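Local coordinates for putative metallopeptidase (Shewanella baltica OS155, PDB 3IEH), which probably acts as a zinc-dependent carboxypeptidase of the M14 family, though its actual substrate is not established, at residues A[69-74]-A[101-106]; A[166-171]-A[229-234]; A[87-92]-A[259-264]; A[179-184]-A[242-247]. One frame throughout, in Å; residues are numbered along the deposited sequence.

Interaction 1 (A[69-74]-A[101-106]); sequences LLISAG and VNLSLL
L70 lays its CD1 methyl against S104 of the next strand, with CD1 3.9 Å from S104 CB and also close to the S104 carbonyl oxygen. These are the two parallel strands of a beta-alpha-beta crossover: strand 68-73 leads through helix 81-91 to strand 102-106, which returns beside it in the central sheet. With CG anti to the backbone N (chi1 178°), CG lies beside the carbonyl carbon of L70, and CD1 reaches the partner strand. L70, S72, S104 and L106 share this face, where CB of S72 and CB of L106 sit 3.8 Å apart and F230 of helix 230-237 packs on L70, S72 and L106. The opposite face belongs to L69, I71, L103 and L105. There I71 touches both neighbours: its CB meets L105 CD2 at 3.9 Å, while its CG1 touches L103 CD1 at 4.2 Å. Helices 81-91 and 253-271 close over this side, L90 packing on L105 and M264 on I71. Both serine hydroxyls are buried and both have partners, S72 OG with T168 OG1 and S104 OG with Q58 NE2. The backbone zips the pair in parallel register, S104 N giving to L69 O and L106 N to I71 O, each at 2.9 Å. The last rung comes just before the chain turns off toward the zinc site: A73 N donates to L106 O at 2.9 Å.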
loop_
_atom_site.group_PDB
_atom_site.type_symbol
_atom_site.label_atom_id
_atom_site.label_comp_id
_atom_site.label_asym_id
_atom_site.label_seq_id
_atom_site.Cartn_x
_atom_site.Cartn_y
_atom_site.Cartn_z
ATOM N N LEU A 69 -5.436 -3.531 -11.452
ATOM C CA LEU A 69 -4.668 -3.722 -10.231
ATOM C C LEU A 69 -4.354 -2.369 -9.554
ATOM O O LEU A 69 -4.034 -1.375 -10.220
ATOM C CB LEU A 69 -3.368 -4.455 -10.563
ATOM C CG LEU A 69 -3.529 -5.861 -11.185
ATOM C CD1 LEU A 69 -2.161 -6.457 -11.542
ATOM C CD2 LEU A 69 -4.298 -6.801 -10.254
ATOM N N LEU A 70 -4.462 -2.363 -8.228
ATOM C CA LEU A 70 -4.266 -1.186 -7.401
ATOM C C LEU A 70 -3.138 -1.417 -6.409
ATOM O O LEU A 70 -3.148 -2.423 -5.695
ATOM C CB LEU A 70 -5.557 -0.875 -6.610
ATOM C CG LEU A 70 -5.510 0.315 -5.631
ATOM C CD1 LEU A 70 -5.276 1.594 -6.369
ATOM C CD2 LEU A 70 -6.736 0.418 -4.776
ATOM N N ILE A 71 -2.162 -0.509 -6.377
ATOM C CA ILE A 71 -1.130 -0.550 -5.343
ATOM C C ILE A 71 -1.271 0.723 -4.512
ATOM O O ILE A 71 -1.336 1.835 -5.057
ATOM C CB ILE A 71 0.304 -0.629 -5.900
ATOM C CG1 ILE A 71 0.455 -1.801 -6.880
ATOM C CG2 ILE A 71 1.306 -0.724 -4.706
ATOM C CD1 ILE A 71 1.860 -1.961 -7.435
ATOM N N SER A 72 -1.345 0.575 -3.202
ATOM C CA SER A 72 -1.519 1.741 -2.335
ATOM C C SER A 72 -0.415 1.674 -1.303
ATOM O O SER A 72 0.018 0.601 -0.957
ATOM C CB SER A 72 -2.875 1.714 -1.660
ATOM O OG SER A 72 -2.998 0.541 -0.843
ATOM N N ALA A 73 0.036 2.837 -0.844
ATOM C CA ALA A 73 1.094 2.964 0.140
ATOM C C ALA A 73 0.827 4.184 0.992
ATOM O O ALA A 73 0.028 5.042 0.625
ATOM C CB ALA A 73 2.453 3.108 -0.566
ATOM N N GLY A 74 1.482 4.252 2.142
ATOM C CA GLY A 74 1.464 5.444 2.960
ATOM C C GLY A 74 0.201 5.748 3.743
ATOM O O GLY A 74 -0.097 6.926 3.991
ATOM N N VAL A 101 -0.943 -4.461 -17.912
ATOM C CA VAL A 101 -1.868 -4.170 -16.816
ATOM C C VAL A 101 -2.487 -2.769 -16.924
ATOM O O VAL A 101 -1.902 -1.844 -17.498
ATOM C CB VAL A 101 -1.135 -4.231 -15.453
ATOM C CG1 VAL A 101 -0.425 -5.553 -15.292
ATOM C CG2 VAL A 101 -0.127 -3.088 -15.325
ATOM N N ASN A 102 -3.681 -2.637 -16.357
ATOM C CA ASN A 102 -4.316 -1.358 -16.137
ATOM C C ASN A 102 -3.982 -1.013 -14.673
ATOM O O ASN A 102 -4.665 -1.494 -13.750
ATOM C CB ASN A 102 -5.815 -1.486 -16.304
ATOM C CG ASN A 102 -6.228 -2.043 -17.680
ATOM O OD1 ASN A 102 -5.605 -1.778 -18.711
ATOM N ND2 ASN A 102 -7.308 -2.795 -17.688
ATOM N N LEU A 103 -2.924 -0.218 -14.459
ATOM C CA LEU A 103 -2.433 0.092 -13.113
ATOM C C LEU A 103 -3.005 1.386 -12.554
ATOM O O LEU A 103 -3.016 2.427 -13.225
ATOM C CB LEU A 103 -0.908 0.212 -13.077
ATOM C CG LEU A 103 -0.261 0.284 -11.684
ATOM C CD1 LEU A 103 -0.483 -1.004 -10.899
ATOM C CD2 LEU A 103 1.209 0.561 -11.823
ATOM N N SER A 104 -3.449 1.302 -11.301
ATOM C CA SER A 104 -3.944 2.439 -10.550
ATOM C C SER A 104 -3.064 2.517 -9.317
ATOM O O SER A 104 -2.639 1.477 -8.812
ATOM C CB SER A 104 -5.421 2.238 -10.172
ATOM O OG SER A 104 -6.259 2.214 -11.328
ATOM N N LEU A 105 -2.748 3.728 -8.870
ATOM C CA LEU A 105 -1.901 3.929 -7.674
ATOM C C LEU A 105 -2.503 4.918 -6.667
ATOM O O LEU A 105 -3.147 5.939 -7.041
ATOM C CB LEU A 105 -0.519 4.448 -8.059
ATOM C CG LEU A 105 0.288 3.591 -9.049
ATOM C CD1 LEU A 105 1.474 4.423 -9.580
ATOM C CD2 LEU A 105 0.756 2.230 -8.469
ATOM N N LEU A 106 -2.302 4.591 -5.396
ATOM C CA LEU A 106 -2.550 5.515 -4.298
ATOM C C LEU A 106 -1.179 5.653 -3.630
ATOM O O LEU A 106 -0.874 4.950 -2.689
ATOM C CB LEU A 106 -3.605 4.992 -3.330
ATOM C CG LEU A 106 -5.085 5.143 -3.669
ATOM C CD1 LEU A 106 -5.943 4.389 -2.602
ATOM C CD2 LEU A 106 -5.506 6.650 -3.815
#

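Interaction 2 (A[166-171]-A[229-234]); sequences ILTCHE and SFEACL. With ZN (zinc ion), chain B.
H170 and E231 come within 3.8 Å of each other, NE2 to OE2, yet are not hydrogen-bonded, an unusual standoff between a zinc ligand's imidazole and a buried carboxylate. OE2 comes at the ring obliquely, and the two planes are 59° apart. H170 spends its other nitrogen on the metal: ND1 binds zinc at 2.5 Å, H76 and E79 supply the remaining protein ligands, and water 1 sits 2.3 Å from the zinc. This His-Glu-His set is the metal site of M14 peptidases. On its own strand, NE2 has a weak bond to T168 OG1, which in turn pairs with S72 OG. E231 reaches the site from the first turn of helix 230-237, its chain bent at chi2 (86°) to carry the carboxylate back toward the strand; OE2 accepts from N128 ND2 and OE1 meets an unidentified ligand. The close approach of the E231 stem to the T168 methyl is doubtful in the model. Farther along, the packing is apolar. L234 CD1 lies 4.0 Å from I166 CG1, the two side chains crossing at about a right angle, and I166 CD1 approaches F230 CE2 at 4.4 Å. Held by N128, the E231 carboxylate lies near the H170 ring but does not bind zinc; it may make the surroundings of that ring more negative, and the OE1 bond to the unidentified ligand suggests a pocket on this side.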
loop_
_atom_site.group_PDB
_atom_site.type_symbol
_atom_site.label_atom_id
_atom_site.label_comp_id
_atom_site.label_asym_id
_atom_site.label_seq_id
_atom_site.Cartn_x
_atom_site.Cartn_y
_atom_site.Cartn_z
ATOM N N ILE A 166 -5.435 -6.205 -5.240
ATOM C CA ILE A 166 -5.146 -5.042 -4.408
ATOM C C ILE A 166 -3.867 -5.388 -3.615
ATOM O O ILE A 166 -3.780 -6.444 -2.967
ATOM C CB ILE A 166 -6.351 -4.687 -3.467
ATOM C CG1 ILE A 166 -6.064 -3.492 -2.533
ATOM C CG2 ILE A 166 -6.716 -5.839 -2.561
ATOM C CD1 ILE A 166 -5.477 -2.297 -3.196
ATOM N N LEU A 167 -2.843 -4.559 -3.752
ATOM C CA LEU A 167 -1.662 -4.673 -2.920
ATOM C C LEU A 167 -1.577 -3.390 -2.141
ATOM O O LEU A 167 -1.703 -2.302 -2.700
ATOM C CB LEU A 167 -0.391 -4.867 -3.747
ATOM C CG LEU A 167 0.957 -4.614 -3.047
ATOM C CD1 LEU A 167 1.182 -5.559 -1.912
ATOM C CD2 LEU A 167 2.109 -4.688 -4.054
ATOM N N THR A 168 -1.366 -3.511 -0.844
ATOM C CA THR A 168 -1.099 -2.336 -0.032
ATOM C C THR A 168 0.255 -2.549 0.670
ATOM O O THR A 168 0.491 -3.611 1.230
ATOM C CB THR A 168 -2.247 -2.027 0.960
ATOM O OG1 THR A 168 -2.007 -0.738 1.532
ATOM C CG2 THR A 168 -2.325 -3.067 2.067
ATOM N N CYS A 169 1.145 -1.555 0.611
ATOM C CA CYS A 169 2.500 -1.702 1.141
ATOM C C CYS A 169 2.728 -0.987 2.470
ATOM O O CYS A 169 2.834 0.249 2.523
ATOM C CB CYS A 169 3.478 -1.238 0.096
ATOM S SG CYS A 169 3.336 -2.319 -1.361
ATOM N N HIS A 170 2.792 -1.778 3.540
ATOM C CA HIS A 170 2.931 -1.260 4.885
ATOM C C HIS A 170 4.274 -1.635 5.446
ATOM O O HIS A 170 5.053 -2.378 4.821
ATOM C CB HIS A 170 1.827 -1.818 5.769
ATOM C CG HIS A 170 0.478 -1.236 5.474
ATOM N ND1 HIS A 170 -0.134 -0.329 6.302
ATOM C CD2 HIS A 170 -0.345 -1.386 4.414
ATOM C CE1 HIS A 170 -1.298 0.021 5.792
ATOM N NE2 HIS A 170 -1.452 -0.607 4.646
ATOM N N GLU A 171 4.573 -1.059 6.600
ATOM C CA GLU A 171 5.772 -1.410 7.342
ATOM C C GLU A 171 5.429 -1.571 8.812
ATOM O O GLU A 171 4.464 -1.016 9.281
ATOM C CB GLU A 171 6.846 -0.360 7.193
ATOM C CG GLU A 171 7.286 -0.072 5.800
ATOM C CD GLU A 171 8.724 0.401 5.788
ATOM O OE1 GLU A 171 8.932 1.607 5.921
ATOM O OE2 GLU A 171 9.663 -0.426 5.744
ATOM N N SER A 229 -9.925 -2.752 7.780
ATOM C CA SER A 229 -8.889 -2.090 6.977
ATOM C C SER A 229 -9.325 -1.883 5.527
ATOM O O SER A 229 -10.198 -2.566 5.023
ATOM C CB SER A 229 -7.598 -2.910 6.965
ATOM O OG SER A 229 -7.741 -4.050 6.139
ATOM N N PHE A 230 -8.664 -0.954 4.859
ATOM C CA PHE A 230 -8.955 -0.629 3.474
ATOM C C PHE A 230 -8.915 -1.878 2.574
ATOM O O PHE A 230 -9.825 -2.114 1.783
ATOM C CB PHE A 230 -7.931 0.425 3.028
ATOM C CG PHE A 230 -8.026 0.823 1.588
ATOM C CD1 PHE A 230 -9.076 1.620 1.138
ATOM C CD2 PHE A 230 -7.032 0.442 0.681
ATOM C CE1 PHE A 230 -9.155 2.021 -0.213
ATOM C CE2 PHE A 230 -7.088 0.851 -0.660
ATOM C CZ PHE A 230 -8.155 1.639 -1.113
ATOM N N GLU A 231 -7.850 -2.664 2.718
ATOM C CA GLU A 231 -7.636 -3.905 1.952
ATOM C C GLU A 231 -8.762 -4.918 2.178
ATOM O O GLU A 231 -9.360 -5.411 1.216
ATOM C CB GLU A 231 -6.321 -4.580 2.373
ATOM C CG GLU A 231 -5.138 -3.643 2.728
ATOM C CD GLU A 231 -5.065 -3.125 4.196
ATOM O OE1 GLU A 231 -4.930 -3.932 5.151
ATOM O OE2 GLU A 231 -5.065 -1.891 4.373
ATOM N N ALA A 232 -9.034 -5.260 3.442
ATOM C CA ALA A 232 -10.086 -6.293 3.733
ATOM C C ALA A 232 -11.421 -5.845 3.146
ATOM O O ALA A 232 -12.153 -6.621 2.539
ATOM C CB ALA A 232 -10.231 -6.614 5.291
ATOM N N CYS A 233 -11.701 -4.560 3.293
ATOM C CA CYS A 233 -12.931 -3.986 2.789
ATOM C C CYS A 233 -13.064 -4.103 1.257
ATOM O O CYS A 233 -14.129 -4.457 0.745
ATOM C CB CYS A 233 -13.014 -2.531 3.209
ATOM S SG CYS A 233 -14.644 -1.829 2.820
ATOM N N LEU A 234 -11.979 -3.798 0.551
ATOM C CA LEU A 234 -11.943 -3.893 -0.902
ATOM C C LEU A 234 -12.032 -5.346 -1.354
ATOM O O LEU A 234 -12.685 -5.640 -2.368
ATOM C CB LEU A 234 -10.691 -3.234 -1.473
ATOM C CG LEU A 234 -10.690 -1.712 -1.551
ATOM C CD1 LEU A 234 -9.349 -1.232 -2.067
ATOM C CD2 LEU A 234 -11.838 -1.238 -2.457
HETATM ZN ZN ZN B . 0.678 0.137 8.576
HETATM O O HOH W 1 0.547 -2.001 9.429
#

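Interaction 3 (A[87-92]-A[259-264]); sequences LHFLSE and ANSAAM
F89 leaves helix 81-91 toward helix 253-271, and its CB lands first on S261 OG, 3.5 Å away. On the same carbon, the selenium of selenomethionine M264 approaches to 4.2 Å. CG stands anti to the backbone N (chi1 164°), which swings the ring over toward the second helix. There CD1 takes the contacts, with S261 O and with M264 CB at 4.1 Å; that CB lies over one face of the ring, offset toward its rim. The selenium is 5.0 Å from the ring centroid and 35° off the normal, an oblique Met-aromatic contact. F89 also touches T265 and L268 of the same helix. Polar pairing comes from the preceding residue: H88 ND1 and S261 OG are hydrogen-bonded at 2.9 Å, the hydroxyl lying in the plane of the imidazole at its edge. The bond is fairly straight, and either atom could be the donor. S261 OG also touches F89 CA, 3.4 Å away, so one hydroxyl meets two neighbouring residues of helix 81-91. The axes of the short segments 87-91 and 259-264 approach to 8.6 Å and cross at -59°. Beneath the crossing lies the central sheet: M264 continues past F89 onto L167 and C169 of strand 165-172 and onto I71 of strand 68-73, while L87 and L90, elsewhere on the first helix, pack against helix 25-39.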
loop_
_atom_site.group_PDB
_atom_site.type_symbol
_atom_site.label_atom_id
_atom_site.label_comp_id
_atom_site.label_asym_id
_atom_site.label_seq_id
_atom_site.Cartn_x
_atom_site.Cartn_y
_atom_site.Cartn_z
ATOM N N LEU A 87 8.196 4.859 -5.568
ATOM C CA LEU A 87 8.969 5.726 -6.447
ATOM C C LEU A 87 10.083 4.930 -7.103
ATOM O O LEU A 87 10.354 5.102 -8.276
ATOM C CB LEU A 87 9.592 6.928 -5.706
ATOM C CG LEU A 87 8.725 8.174 -5.519
ATOM C CD1 LEU A 87 9.499 9.266 -4.698
ATOM C CD2 LEU A 87 8.297 8.723 -6.893
ATOM N N HIS A 88 10.752 4.084 -6.330
ATOM C CA HIS A 88 11.824 3.283 -6.857
ATOM C C HIS A 88 11.319 2.414 -8.008
ATOM O O HIS A 88 11.901 2.388 -9.099
ATOM C CB HIS A 88 12.415 2.391 -5.787
ATOM C CG HIS A 88 13.522 1.550 -6.305
ATOM N ND1 HIS A 88 13.304 0.311 -6.869
ATOM C CD2 HIS A 88 14.842 1.807 -6.442
ATOM C CE1 HIS A 88 14.455 -0.180 -7.289
ATOM N NE2 HIS A 88 15.405 0.706 -7.037
ATOM N N PHE A 89 10.224 1.722 -7.743
ATOM C CA PHE A 89 9.585 0.862 -8.721
ATOM C C PHE A 89 9.212 1.595 -10.010
ATOM O O PHE A 89 9.410 1.068 -11.098
ATOM C CB PHE A 89 8.343 0.247 -8.088
ATOM C CG PHE A 89 7.403 -0.356 -9.060
ATOM C CD1 PHE A 89 7.576 -1.670 -9.491
ATOM C CD2 PHE A 89 6.307 0.365 -9.514
ATOM C CE1 PHE A 89 6.686 -2.246 -10.361
ATOM C CE2 PHE A 89 5.410 -0.199 -10.398
ATOM C CZ PHE A 89 5.603 -1.512 -10.833
ATOM N N LEU A 90 8.670 2.802 -9.885
ATOM C CA LEU A 90 8.252 3.572 -11.044
ATOM C C LEU A 90 9.440 4.035 -11.850
ATOM O O LEU A 90 9.372 4.073 -13.081
ATOM C CB LEU A 90 7.420 4.790 -10.643
ATOM C CG LEU A 90 6.065 4.416 -10.052
ATOM C CD1 LEU A 90 5.393 5.657 -9.424
ATOM C CD2 LEU A 90 5.181 3.706 -11.093
ATOM N N SER A 91 10.519 4.393 -11.161
ATOM C CA SER A 91 11.720 4.868 -11.826
ATOM C C SER A 91 12.232 3.770 -12.752
ATOM O O SER A 91 12.788 4.047 -13.800
ATOM C CB SER A 91 12.791 5.284 -10.821
ATOM O OG SER A 91 13.391 4.153 -10.227
ATOM N N GLU A 92 11.995 2.521 -12.374
ATOM C CA GLU A 92 12.407 1.393 -13.180
ATOM C C GLU A 92 11.356 0.918 -14.195
ATOM O O GLU A 92 11.582 -0.096 -14.866
ATOM C CB GLU A 92 12.826 0.241 -12.270
ATOM C CG GLU A 92 14.096 0.537 -11.470
ATOM C CD GLU A 92 14.638 -0.684 -10.721
ATOM O OE1 GLU A 92 13.828 -1.559 -10.313
ATOM O OE2 GLU A 92 15.881 -0.756 -10.532
ATOM N N ALA A 259 12.899 -3.762 -1.085
ATOM C CA ALA A 259 11.951 -4.875 -0.788
ATOM C C ALA A 259 10.530 -4.531 -1.225
ATOM O O ALA A 259 9.814 -5.372 -1.765
ATOM C CB ALA A 259 11.966 -5.229 0.723
ATOM N N ASN A 260 10.115 -3.301 -0.930
ATOM C CA ASN A 260 8.802 -2.794 -1.300
ATOM C C ASN A 260 8.661 -2.742 -2.821
ATOM O O ASN A 260 7.625 -3.108 -3.361
ATOM C CB ASN A 260 8.567 -1.424 -0.650
ATOM C CG ASN A 260 8.041 -1.545 0.786
ATOM O OD1 ASN A 260 6.859 -1.752 0.987
ATOM N ND2 ASN A 260 8.920 -1.423 1.774
ATOM N N SER A 261 9.728 -2.333 -3.506
ATOM C CA SER A 261 9.763 -2.310 -4.964
ATOM C C SER A 261 9.682 -3.731 -5.561
ATOM O O SER A 261 9.048 -3.950 -6.588
ATOM C CB SER A 261 11.050 -1.638 -5.445
ATOM O OG SER A 261 11.078 -1.512 -6.856
ATOM N N ALA A 262 10.360 -4.679 -4.921
ATOM C CA ALA A 262 10.354 -6.049 -5.369
ATOM C C ALA A 262 8.948 -6.644 -5.209
ATOM O O ALA A 262 8.468 -7.312 -6.118
ATOM C CB ALA A 262 11.395 -6.874 -4.613
ATOM N N ALA A 263 8.298 -6.377 -4.077
ATOM C CA ALA A 263 6.961 -6.889 -3.797
ATOM C C ALA A 263 5.931 -6.384 -4.789
ATOM O O ALA A 263 5.058 -7.141 -5.213
ATOM C CB ALA A 263 6.523 -6.534 -2.374
HETATM N N MSE A 264 6.001 -5.096 -5.117
HETATM C CA MSE A 264 5.151 -4.512 -6.154
HETATM C C MSE A 264 5.382 -5.174 -7.518
HETATM O O MSE A 264 4.430 -5.437 -8.245
HETATM C CB MSE A 264 5.414 -3.028 -6.266
HETATM C CG MSE A 264 4.874 -2.255 -5.089
HETATM SE SE MSE A 264 5.612 -0.484 -5.008
HETATM C CE MSE A 264 5.293 -0.315 -3.125
#

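Interaction 4 (A[179-184]-A[242-247]); sequences YVYSFE and GACTET
Y179 offers one ring face to E246, whose CB stands 3.6 Å from the ring centroid and almost on its normal, a CH-pi contact. The E246 carboxylate runs alongside, its plane only 13° from that of the ring. Y181 is approached at its edge instead: C244 O lies in the ring plane and E246 OE2 comes to 3.7 Å from CE1, with the carboxylate turned 73° to this ring. F183 likewise has G242 O at its edge. All three rings rise from the same face of an antiparallel pair of strands, together with C244 and E246. Three hydrogen-bonded pairs join the backbones, the central one having C244 N to Y181 O at 2.7 Å and Y181 N to C244 O at 2.9 Å. Past CB, E246 bends sharply (chi2 -83°), which folds the carboxylate back along the Y179 ring, near H170. Water 2 bridges the tyrosines, 3.2 Å from Y179 OH and 3.1 Å from Y181 OH, with only a weak bond to E246 OE2; Y179 OH also pairs with D172. E246 is the predicted proton donor/acceptor. With its CB over the Y179 ring and its carboxylate near the zinc ligand H170, it is placed consistently with that role.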
loop_
_atom_site.group_PDB
_atom_site.type_symbol
_atom_site.label_atom_id
_atom_site.label_comp_id
_atom_site.label_asym_id
_atom_site.label_seq_id
_atom_site.Cartn_x
_atom_site.Cartn_y
_atom_site.Cartn_z
ATOM N N TYR A 179 6.568 -9.884 6.958
ATOM C CA TYR A 179 5.401 -10.742 6.864
ATOM C C TYR A 179 4.399 -10.109 5.921
ATOM O O TYR A 179 4.596 -8.988 5.429
ATOM C CB TYR A 179 4.797 -11.078 8.250
ATOM C CG TYR A 179 4.395 -9.881 9.055
ATOM C CD1 TYR A 179 5.356 -9.144 9.781
ATOM C CD2 TYR A 179 3.052 -9.480 9.116
ATOM C CE1 TYR A 179 4.991 -8.028 10.534
ATOM C CE2 TYR A 179 2.662 -8.351 9.870
ATOM C CZ TYR A 179 3.639 -7.616 10.557
ATOM O OH TYR A 179 3.263 -6.512 11.300
ATOM N N VAL A 180 3.353 -10.864 5.609
ATOM C CA VAL A 180 2.361 -10.430 4.642
ATOM C C VAL A 180 0.980 -10.974 4.995
ATOM O O VAL A 180 0.860 -12.124 5.355
ATOM C CB VAL A 180 2.741 -10.887 3.203
ATOM C CG1 VAL A 180 3.120 -12.344 3.190
ATOM C CG2 VAL A 180 1.573 -10.645 2.257
ATOM N N TYR A 181 -0.033 -10.111 4.926
ATOM C CA TYR A 181 -1.432 -10.480 5.084
ATOM C C TYR A 181 -1.898 -10.727 3.674
ATOM O O TYR A 181 -1.715 -9.860 2.849
ATOM C CB TYR A 181 -2.287 -9.309 5.634
ATOM C CG TYR A 181 -1.965 -8.826 7.043
ATOM C CD1 TYR A 181 -0.985 -7.860 7.271
ATOM C CD2 TYR A 181 -2.667 -9.301 8.131
ATOM C CE1 TYR A 181 -0.696 -7.413 8.558
ATOM C CE2 TYR A 181 -2.382 -8.873 9.414
ATOM C CZ TYR A 181 -1.412 -7.931 9.629
ATOM O OH TYR A 181 -1.157 -7.520 10.923
ATOM N N SER A 182 -2.523 -11.862 3.389
ATOM C CA SER A 182 -3.059 -12.107 2.031
ATOM C C SER A 182 -4.506 -12.579 2.073
ATOM O O SER A 182 -4.995 -13.024 3.118
ATOM C CB SER A 182 -2.206 -13.099 1.221
ATOM O OG SER A 182 -2.316 -14.414 1.729
ATOM N N PHE A 183 -5.166 -12.432 0.922
ATOM C CA PHE A 183 -6.560 -12.810 0.716
ATOM C C PHE A 183 -6.655 -13.547 -0.608
ATOM O O PHE A 183 -6.280 -13.003 -1.658
ATOM C CB PHE A 183 -7.469 -11.589 0.676
ATOM C CG PHE A 183 -7.463 -10.801 1.943
ATOM C CD1 PHE A 183 -6.497 -9.830 2.165
ATOM C CD2 PHE A 183 -8.391 -11.051 2.931
ATOM C CE1 PHE A 183 -6.488 -9.101 3.332
ATOM C CE2 PHE A 183 -8.367 -10.348 4.116
ATOM C CZ PHE A 183 -7.419 -9.366 4.307
ATOM N N GLU A 184 -7.093 -14.804 -0.546
ATOM C CA GLU A 184 -7.315 -15.603 -1.748
ATOM C C GLU A 184 -8.582 -16.401 -1.529
ATOM O O GLU A 184 -8.860 -16.815 -0.415
ATOM C CB GLU A 184 -6.168 -16.575 -2.025
ATOM C CG GLU A 184 -4.803 -15.967 -2.336
ATOM C CD GLU A 184 -3.826 -17.035 -2.764
ATOM O OE1 GLU A 184 -4.167 -17.790 -3.693
ATOM O OE2 GLU A 184 -2.735 -17.147 -2.181
ATOM N N GLY A 242 -5.907 -9.972 -2.539
ATOM C CA GLY A 242 -5.326 -8.821 -1.853
ATOM C C GLY A 242 -4.125 -9.267 -1.056
ATOM O O GLY A 242 -4.054 -10.420 -0.640
ATOM N N ALA A 243 -3.168 -8.362 -0.884
ATOM C CA ALA A 243 -2.015 -8.581 -0.015
ATOM C C ALA A 243 -1.671 -7.267 0.648
ATOM O O ALA A 243 -1.720 -6.200 0.003
ATOM C CB ALA A 243 -0.804 -9.087 -0.803
ATOM N N CYS A 244 -1.342 -7.340 1.935
ATOM C CA CYS A 244 -0.795 -6.207 2.653
ATOM C C CYS A 244 0.578 -6.638 3.150
ATOM O O CYS A 244 0.679 -7.370 4.114
ATOM C CB CYS A 244 -1.667 -5.801 3.824
ATOM S SG CYS A 244 -0.844 -4.598 4.940
ATOM N N THR A 245 1.628 -6.206 2.468
ATOM C CA THR A 245 2.976 -6.598 2.829
ATOM C C THR A 245 3.452 -5.732 3.984
ATOM O O THR A 245 3.087 -4.560 4.088
ATOM C CB THR A 245 3.955 -6.432 1.647
ATOM O OG1 THR A 245 3.927 -5.078 1.221
ATOM C CG2 THR A 245 3.565 -7.355 0.453
ATOM N N GLU A 246 4.251 -6.331 4.861
ATOM C CA GLU A 246 4.810 -5.622 6.011
ATOM C C GLU A 246 6.331 -5.836 6.020
ATOM O O GLU A 246 6.802 -6.900 6.379
ATOM C CB GLU A 246 4.184 -6.162 7.305
ATOM C CG GLU A 246 2.688 -5.911 7.411
ATOM C CD GLU A 246 2.330 -4.522 7.934
ATOM O OE1 GLU A 246 3.203 -3.730 8.385
ATOM O OE2 GLU A 246 1.132 -4.231 7.904
ATOM N N THR A 247 7.080 -4.843 5.560
ATOM C CA THR A 247 8.522 -4.861 5.696
ATOM C C THR A 247 8.907 -4.364 7.102
ATOM O O THR A 247 8.232 -3.518 7.707
ATOM C CB THR A 247 9.236 -4.024 4.597
ATOM O OG1 THR A 247 8.667 -2.705 4.515
ATOM C CG2 THR A 247 9.150 -4.720 3.248
HETATM O O HOH W 2 0.511 -4.949 11.189
#

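In the fold
From the N terminus, strand 68-73 and helix 81-91 come first, and interaction 1 closes when strand 102-106 returns beside its predecessor. Helix 81-91, which lies in that loop, waits for helix 253-271 near the C terminus, so interaction 3 crosses interaction 1 and spans both later contacts. Between its ends, strand 165-172 joins helix 230-237 in interaction 2, while strand 179-183 pairs with strand 242-248 in interaction 4; these two cross each other. Strands 102-106, 68-73, 165-172, 242-248 and 179-183 run in that order through one sheet. Helix 230-237 lies on one side of it, helices 81-91 and 253-271 on the other, and interactions 2 and 4 meet beside the zinc.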